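Local coordinates for protein B (Streptococcus agalactiae, PDB 5H6I) that acts as the secreted, pore-forming CAMP factor, which permeabilises membranes, and is also classed among the bacterial Fc-binding proteins, at residues Asp63-Lys66 against Pro67-Ala71; Asp104-Glu107 against Ala108-Ser112. All blocks are in the same frame, centred on the assembly; numbering follows the deposited sequence.

In the fold
Both contacts are local, so neither closes a long loop. The chain leaves helix 35-58 and passes through a short loop. Contact 1 then forms where helix 65-84 starts. The chain runs on through that helix and a connection, and contact 2 joins successive turns in the middle of helix 93-115. The two are in series and neither nest nor cross. They meet in space, with centres about 11 Å apart. V68 packs on I109, Y64 on S112, and A71 on V105. N124 at the start of helix 121-139 joins them further, as it bonds to both Y64 and S112. Together they tie helix 65-84 to helix 93-115, with helices 35-58 and 121-139 packed alongside.

Contact 1: Asp63-Lys66 against Pro67-Ala71; sequences DYEK and PVNEA
K66 and E70 face each other one helical turn apart. NZ of K66 lies 3.4 Å from OE1 of E70 in a salt bridge. The lysine chain leaves with CG anti to the backbone N (chi1 -163°). Bends at chi2 and chi4 then carry the amine along the helix to the glutamate. E70 is itself bent at chi2, and the two chains cross at a slant. Through the backbone, E70 N also donates to K66 O at 2.9 Å. N69 N donates to E65 O at 3.2 Å. The first bond of the series, V68 N to Y64 O, is weak at 3.4 Å.

P67, in the first turn, has no N-H to give. This costs no helix bond, because amides there have no i-4 carbonyl within the helix. Its CG sits 3.3 Å from D63 O, so the ring packs against the carbonyl just before the helix. V68 CG1 comes within 3.0 Å of Y64 O, beside the weak bond. The N69 amide group rests near E65 O, but its OD1 takes its hydrogen bond from K56 of helix 35-58.

Several polar atoms find partners outside these residues. OE1 of E65 bonds to G61 N, and OD2 of D63 to Y177 OH. The buried Y64 hydroxyl bonds to OD1 of N124. Y64 N bonds to T62 OG1. The Y64 ring extends away from the helix start and packs on M127 and I131 of helix 121-139.

Y64 holds the N-cap position, and its carbonyl opens the i to i+4 bonding. The arrangement is the first turn of an alpha helix, with proline in that turn and an i to i+4 lysine-glutamate salt bridge on its outer side, within the IgG constant region-binding region.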
loop_
_atom_site.group_PDB
_atom_site.type_symbol
_atom_site.label_atom_id
_atom_site.label_comp_id
_atom_site.label_asym_id
_atom_site.label_seq_id
_atom_site.Cartn_x
_atom_site.Cartn_y
_atom_site.Cartn_z
ATOM N N ASP A 63 8.948 -0.425 -0.989
ATOM C CA ASP A 63 9.208 -0.138 -2.393
ATOM C C ASP A 63 8.051 0.580 -3.070
ATOM O O ASP A 63 8.179 0.961 -4.239
ATOM C CB ASP A 63 9.518 -1.435 -3.142
ATOM C CG ASP A 63 10.704 -2.176 -2.559
ATOM O OD1 ASP A 63 11.843 -1.687 -2.708
ATOM O OD2 ASP A 63 10.495 -3.245 -1.948
ATOM N N TYR A 64 6.933 0.773 -2.371
ATOM C CA TYR A 64 5.764 1.443 -2.921
ATOM C C TYR A 64 5.503 2.793 -2.266
ATOM O O TYR A 64 4.436 3.375 -2.475
ATOM C CB TYR A 64 4.532 0.546 -2.787
ATOM C CG TYR A 64 4.742 -0.854 -3.316
ATOM C CD1 TYR A 64 4.541 -1.147 -4.660
ATOM C CD2 TYR A 64 5.149 -1.881 -2.475
ATOM C CE1 TYR A 64 4.737 -2.425 -5.147
ATOM C CE2 TYR A 64 5.347 -3.161 -2.954
ATOM C CZ TYR A 64 5.139 -3.428 -4.291
ATOM O OH TYR A 64 5.336 -4.702 -4.769
ATOM N N GLU A 65 6.448 3.304 -1.474
ATOM C CA GLU A 65 6.247 4.602 -0.837
ATOM C C GLU A 65 6.350 5.730 -1.855
ATOM O O GLU A 65 5.438 6.554 -1.980
ATOM C CB GLU A 65 7.259 4.797 0.292
ATOM C CG GLU A 65 7.179 6.159 0.965
ATOM C CD GLU A 65 8.455 6.525 1.700
ATOM O OE1 GLU A 65 8.721 5.932 2.766
ATOM O OE2 GLU A 65 9.194 7.406 1.209
ATOM N N LYS A 66 7.456 5.782 -2.592
ATOM C CA LYS A 66 7.659 6.803 -3.611
ATOM C C LYS A 66 6.747 6.608 -4.823
ATOM O O LYS A 66 6.267 7.605 -5.378
ATOM C CB LYS A 66 9.126 6.834 -4.049
ATOM C CG LYS A 66 9.515 8.108 -4.775
ATOM C CD LYS A 66 9.747 9.254 -3.806
ATOM C CE LYS A 66 9.902 10.573 -4.546
ATOM N NZ LYS A 66 8.605 11.055 -5.094
ATOM N N PRO A 67 6.495 5.373 -5.286
ATOM C CA PRO A 67 5.526 5.216 -6.389
ATOM C C PRO A 67 4.154 5.808 -6.101
ATOM O O PRO A 67 3.605 6.520 -6.956
ATOM C CB PRO A 67 5.472 3.696 -6.578
ATOM C CG PRO A 67 6.829 3.244 -6.212
ATOM C CD PRO A 67 7.256 4.126 -5.067
ATOM N N VAL A 68 3.574 5.536 -4.930
ATOM C CA VAL A 68 2.247 6.086 -4.676
ATOM C C VAL A 68 2.320 7.584 -4.385
ATOM O O VAL A 68 1.353 8.311 -4.622
ATOM C CB VAL A 68 1.531 5.326 -3.547
ATOM C CG1 VAL A 68 1.691 3.821 -3.727
ATOM C CG2 VAL A 68 2.032 5.771 -2.182
ATOM N N ASN A 69 3.456 8.079 -3.896
ATOM C CA ASN A 69 3.630 9.525 -3.777
ATOM C C ASN A 69 3.618 10.177 -5.152
ATOM O O ASN A 69 3.046 11.258 -5.333
ATOM C CB ASN A 69 4.930 9.848 -3.036
ATOM C CG ASN A 69 4.763 9.816 -1.533
ATOM O OD1 ASN A 69 3.648 9.676 -1.021
ATOM N ND2 ASN A 69 5.868 9.948 -0.815
ATOM N N GLU A 70 4.242 9.527 -6.137
ATOM C CA GLU A 70 4.177 10.013 -7.509
ATOM C C GLU A 70 2.787 9.822 -8.103
ATOM O O GLU A 70 2.367 10.608 -8.960
ATOM C CB GLU A 70 5.223 9.298 -8.362
ATOM C CG GLU A 70 6.655 9.660 -8.011
ATOM C CD GLU A 70 7.059 11.014 -8.553
ATOM O OE1 GLU A 70 6.827 12.029 -7.862
ATOM O OE2 GLU A 70 7.605 11.062 -9.675
ATOM N N ALA A 71 2.063 8.789 -7.665
ATOM C CA ALA A 71 0.705 8.580 -8.156
ATOM C C ALA A 71 -0.247 9.635 -7.606
ATOM O O ALA A 71 -1.123 10.125 -8.328
ATOM C CB ALA A 71 0.223 7.176 -7.792
#

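Contact 2: Asp104-Glu107 against Ala108-Ser112; sequences DVIE and AITFS
F111 meets E107 through CB, which lies 3.3 Å from E107 O, while its ring extends outward from the contact. With CG trans to the backbone N (chi1 173°), the ring swings off toward helix 145-163. There it packs with E159 and L163. The H115 ring meets it with the planes about 15° apart. The carbonyl of E107 is a second flat group. F111 N donates to E107 O at 3.0 Å. The T110 hydroxyl, OG1, donates to E107 O at 3.2 Å. Both come from the same face of the carbonyl, and the hydroxyl stands above its plane. A chi1 of 78° tucks OG1 of T110 back toward the turn before it.

On the buried side V105 and I109 run alongside each other in the same direction. V105 CG1 is 3.8 Å from I109 CD1. V105 packs on helix 121-139, and I109 on I55 of helix 35-58 and V68 of helix 65-84. T110 N makes the straightest of the backbone bonds, to I106 O at 3.0 Å.

The helix is amphipathic here: V105 and I109 are buried among neighbouring helices, E107 is exposed, and the T110 hydroxyl bonds to the helix's own backbone.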
loop_
_atom_site.group_PDB
_atom_site.type_symbol
_atom_site.label_atom_id
_atom_site.label_comp_id
_atom_site.label_asym_id
_atom_site.label_seq_id
_atom_site.Cartn_x
_atom_site.Cartn_y
_atom_site.Cartn_z
ATOM N N ASP A 104 -4.978 0.730 -12.655
ATOM C CA ASP A 104 -3.994 -0.343 -12.746
ATOM C C ASP A 104 -2.852 -0.137 -11.760
ATOM O O ASP A 104 -2.278 -1.114 -11.265
ATOM C CB ASP A 104 -3.456 -0.444 -14.173
ATOM C CG ASP A 104 -4.524 -0.851 -15.170
ATOM O OD1 ASP A 104 -4.971 -2.017 -15.122
ATOM O OD2 ASP A 104 -4.919 -0.006 -16.001
ATOM N N VAL A 105 -2.508 1.119 -11.466
ATOM C CA VAL A 105 -1.517 1.397 -10.430
ATOM C C VAL A 105 -2.027 0.923 -9.076
ATOM O O VAL A 105 -1.335 0.202 -8.346
ATOM C CB VAL A 105 -1.168 2.897 -10.405
ATOM C CG1 VAL A 105 -0.482 3.262 -9.097
ATOM C CG2 VAL A 105 -0.291 3.261 -11.589
ATOM N N ILE A 106 -3.255 1.314 -8.727
ATOM C CA ILE A 106 -3.834 0.916 -7.447
ATOM C C ILE A 106 -3.993 -0.596 -7.378
ATOM O O ILE A 106 -3.705 -1.219 -6.348
ATOM C CB ILE A 106 -5.178 1.638 -7.224
ATOM C CG1 ILE A 106 -4.972 3.154 -7.221
ATOM C CG2 ILE A 106 -5.821 1.183 -5.923
ATOM C CD1 ILE A 106 -6.261 3.946 -7.261
ATOM N N GLU A 107 -4.441 -1.214 -8.475
ATOM C CA GLU A 107 -4.653 -2.659 -8.478
ATOM C C GLU A 107 -3.344 -3.412 -8.278
ATOM O O GLU A 107 -3.319 -4.469 -7.635
ATOM C CB GLU A 107 -5.323 -3.090 -9.781
ATOM C CG GLU A 107 -6.822 -3.306 -9.663
ATOM C CD GLU A 107 -7.523 -3.255 -11.004
ATOM O OE1 GLU A 107 -8.685 -2.801 -11.051
ATOM O OE2 GLU A 107 -6.912 -3.669 -12.011
ATOM N N ALA A 108 -2.244 -2.886 -8.821
ATOM C CA ALA A 108 -0.950 -3.529 -8.626
ATOM C C ALA A 108 -0.482 -3.422 -7.181
ATOM O O ALA A 108 0.196 -4.326 -6.682
ATOM C CB ALA A 108 0.087 -2.922 -9.569
ATOM N N ILE A 109 -0.839 -2.336 -6.492
ATOM C CA ILE A 109 -0.404 -2.165 -5.109
ATOM C C ILE A 109 -1.178 -3.095 -4.182
ATOM O O ILE A 109 -0.597 -3.738 -3.301
ATOM C CB ILE A 109 -0.542 -0.693 -4.686
ATOM C CG1 ILE A 109 0.357 0.187 -5.555
ATOM C CG2 ILE A 109 -0.188 -0.533 -3.219
ATOM C CD1 ILE A 109 -0.157 1.594 -5.730
ATOM N N THR A 110 -2.500 -3.179 -4.360
ATOM C CA THR A 110 -3.285 -4.121 -3.569
ATOM C C THR A 110 -2.917 -5.563 -3.893
ATOM O O THR A 110 -3.024 -6.436 -3.025
ATOM C CB THR A 110 -4.781 -3.899 -3.795
ATOM O OG1 THR A 110 -5.170 -4.475 -5.048
ATOM C CG2 THR A 110 -5.116 -2.415 -3.786
ATOM N N PHE A 111 -2.490 -5.829 -5.130
ATOM C CA PHE A 111 -2.000 -7.160 -5.474
ATOM C C PHE A 111 -0.775 -7.520 -4.644
ATOM O O PHE A 111 -0.595 -8.681 -4.257
ATOM C CB PHE A 111 -1.680 -7.228 -6.968
ATOM C CG PHE A 111 -1.017 -8.508 -7.392
ATOM C CD1 PHE A 111 -1.773 -9.631 -7.685
ATOM C CD2 PHE A 111 0.362 -8.586 -7.511
ATOM C CE1 PHE A 111 -1.166 -10.809 -8.079
ATOM C CE2 PHE A 111 0.974 -9.762 -7.903
ATOM C CZ PHE A 111 0.208 -10.874 -8.188
ATOM N N SER A 112 0.080 -6.535 -4.363
ATOM C CA SER A 112 1.255 -6.788 -3.534
ATOM C C SER A 112 0.862 -7.074 -2.091
ATOM O O SER A 112 1.415 -7.983 -1.461
ATOM C CB SER A 112 2.210 -5.598 -3.604
ATOM O OG SER A 112 2.944 -5.462 -2.400
#